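Local coordinates for Alr2269 protein (PDB 3MC9) that is an Omp85 protein of the cyanobacterial outer membrane whose periplasmic POTRA domains probably take part in the transport and assembly of beta-barrel proteins, at residues R94-R98 against S99-E103. Sequence-based numbering, arbitrary orientation.
Sequences RTTTR and SQLQE
Arg98 and Ser99 meet at the start of helix 98-110. CG of Arg98 is anti to the backbone N, and the chain bends at chi3 (67°). This bend brings the guanidinium back over Ser99, with the Ser99 backbone N over one face. Arg98 NH2 comes to 3.2 Å from Ser99 OG. Glu59 lies near both residues: it forms a long, weak ion pair with Arg98 NE and a weak hydrogen bond with Ser99 N.

Thr97, the N-cap of the helix, sets up this turn. Thr97 OG1 accepts a hydrogen bond from Gln100 N over 3.0 Å, nearly straight with an N-H...O angle of 158°. A chi1 of 67° sets OG1 between the backbone N and the carbonyl carbon, which points it at the N-H of Gln100. Thr97 OG1 also lies 3.3 Å from CB of Gln100. The same hydroxyl is hydrogen-bonded to Glu59, so two partners hold its rotation.

Ordinary helical bonds follow. Thr97 O accepts from Leu101 N at 3.0 Å, and Arg98 O receives the N-H of Gln102. CG of Leu101 rests 3.4 Å from Thr97 O. Further out, Leu101 touches Val130 and Phe132 of strand 127-136, which ties the first turn to the sheet.

One residue before the cap, Thr96 OG1 lies 3.6 Å from CG of Gln100. This hydroxyl is hydrogen-bonded to Thr90, while the Thr96 backbone pairs with Val62 of strand 62-71. The junction therefore joins edge strand 95-96 to helix 98-110. A threonine N-cap here starts a helix that packs on the mixed sheet of a POTRA domain.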
loop_
_atom_site.group_PDB
_atom_site.type_symbol
_atom_site.label_atom_id
_atom_site.label_comp_id
_atom_site.label_asym_id
_atom_site.label_seq_id
_atom_site.Cartn_x
_atom_site.Cartn_y
_atom_site.Cartn_z
ATOM N N ARG A 94 -12.614 22.123 -10.670
ATOM C CA ARG A 94 -13.526 21.948 -9.546
ATOM C C ARG A 94 -12.782 22.416 -8.305
ATOM O O ARG A 94 -11.558 22.571 -8.337
ATOM C CB ARG A 94 -13.904 20.473 -9.379
ATOM C CG ARG A 94 -14.543 19.839 -10.602
ATOM C CD ARG A 94 -15.915 20.437 -10.917
ATOM N NE ARG A 94 -16.525 19.813 -12.093
ATOM C CZ ARG A 94 -16.491 20.298 -13.334
ATOM N NH1 ARG A 94 -15.859 21.438 -13.622
ATOM N NH2 ARG A 94 -17.084 19.629 -14.305
ATOM N N THR A 95 -13.497 22.640 -7.211
ATOM C CA THR A 95 -12.836 22.990 -5.968
ATOM C C THR A 95 -12.295 21.741 -5.277
ATOM O O THR A 95 -12.567 20.597 -5.673
ATOM C CB THR A 95 -13.753 23.717 -4.977
ATOM O OG1 THR A 95 -14.971 22.994 -4.836
ATOM C CG2 THR A 95 -14.029 25.142 -5.422
ATOM N N THR A 96 -11.488 21.978 -4.253
ATOM C CA THR A 96 -11.075 20.911 -3.371
ATOM C C THR A 96 -10.893 21.523 -2.016
ATOM O O THR A 96 -10.949 22.743 -1.857
ATOM C CB THR A 96 -9.780 20.175 -3.849
ATOM O OG1 THR A 96 -9.675 18.912 -3.181
ATOM C CG2 THR A 96 -8.515 20.986 -3.585
ATOM N N THR A 97 -10.693 20.648 -1.043
ATOM C CA THR A 97 -10.571 21.026 0.347
ATOM C C THR A 97 -9.451 20.176 0.908
ATOM O O THR A 97 -8.982 19.221 0.272
ATOM C CB THR A 97 -11.840 20.713 1.169
ATOM O OG1 THR A 97 -12.015 19.293 1.252
ATOM C CG2 THR A 97 -13.108 21.348 0.555
ATOM N N ARG A 98 -9.060 20.533 2.115
ATOM C CA ARG A 98 -8.024 19.863 2.860
ATOM C C ARG A 98 -8.366 18.383 3.025
ATOM O O ARG A 98 -7.570 17.500 2.681
ATOM C CB ARG A 98 -7.900 20.550 4.231
ATOM C CG ARG A 98 -6.693 20.136 5.034
ATOM C CD ARG A 98 -6.942 20.304 6.533
ATOM N NE ARG A 98 -7.955 19.367 7.020
ATOM C CZ ARG A 98 -7.778 18.053 7.196
ATOM N NH1 ARG A 98 -6.612 17.462 6.925
ATOM N NH2 ARG A 98 -8.789 17.311 7.636
ATOM N N SER A 99 -9.571 18.130 3.514
ATOM C CA SER A 99 -10.044 16.783 3.756
ATOM C C SER A 99 -10.168 15.985 2.481
ATOM O O SER A 99 -9.870 14.789 2.464
ATOM C CB SER A 99 -11.408 16.815 4.432
ATOM O OG SER A 99 -11.311 17.502 5.661
ATOM N N GLN A 100 -10.633 16.634 1.419
ATOM C CA GLN A 100 -10.779 15.951 0.157
ATOM C C GLN A 100 -9.412 15.501 -0.333
ATOM O O GLN A 100 -9.281 14.411 -0.872
ATOM C CB GLN A 100 -11.466 16.818 -0.888
ATOM C CG GLN A 100 -11.664 16.102 -2.213
ATOM C CD GLN A 100 -12.522 14.861 -2.060
ATOM O OE1 GLN A 100 -12.026 13.718 -2.092
ATOM N NE2 GLN A 100 -13.811 15.076 -1.858
ATOM N N LEU A 101 -8.395 16.344 -0.144
ATOM C CA LEU A 101 -7.028 15.952 -0.458
ATOM C C LEU A 101 -6.603 14.753 0.401
ATOM O O LEU A 101 -6.072 13.777 -0.128
ATOM C CB LEU A 101 -6.033 17.118 -0.271
ATOM C CG LEU A 101 -6.084 18.265 -1.293
ATOM C CD1 LEU A 101 -5.077 19.328 -0.896
ATOM C CD2 LEU A 101 -5.823 17.789 -2.722
ATOM N N GLN A 102 -6.827 14.807 1.707
ATOM C CA GLN A 102 -6.455 13.665 2.528
ATOM C C GLN A 102 -7.151 12.384 2.043
ATOM O O GLN A 102 -6.523 11.354 1.884
ATOM C CB GLN A 102 -6.748 13.884 4.014
ATOM C CG GLN A 102 -6.216 12.722 4.891
ATOM C CD GLN A 102 -4.734 12.461 4.662
ATOM O OE1 GLN A 102 -3.934 13.396 4.628
ATOM N NE2 GLN A 102 -4.365 11.194 4.474
ATOM N N GLU A 103 -8.451 12.474 1.810
ATOM C CA GLU A 103 -9.249 11.365 1.311
ATOM C C GLU A 103 -8.730 10.818 -0.041
ATOM O O GLU A 103 -8.736 9.605 -0.277
ATOM C CB GLU A 103 -10.661 11.884 1.188
ATOM C CG GLU A 103 -11.754 10.922 1.018
ATOM C CD GLU A 103 -13.084 11.616 1.266
ATOM O OE1 GLU A 103 -13.275 12.217 2.366
ATOM O OE2 GLU A 103 -13.929 11.581 0.358
#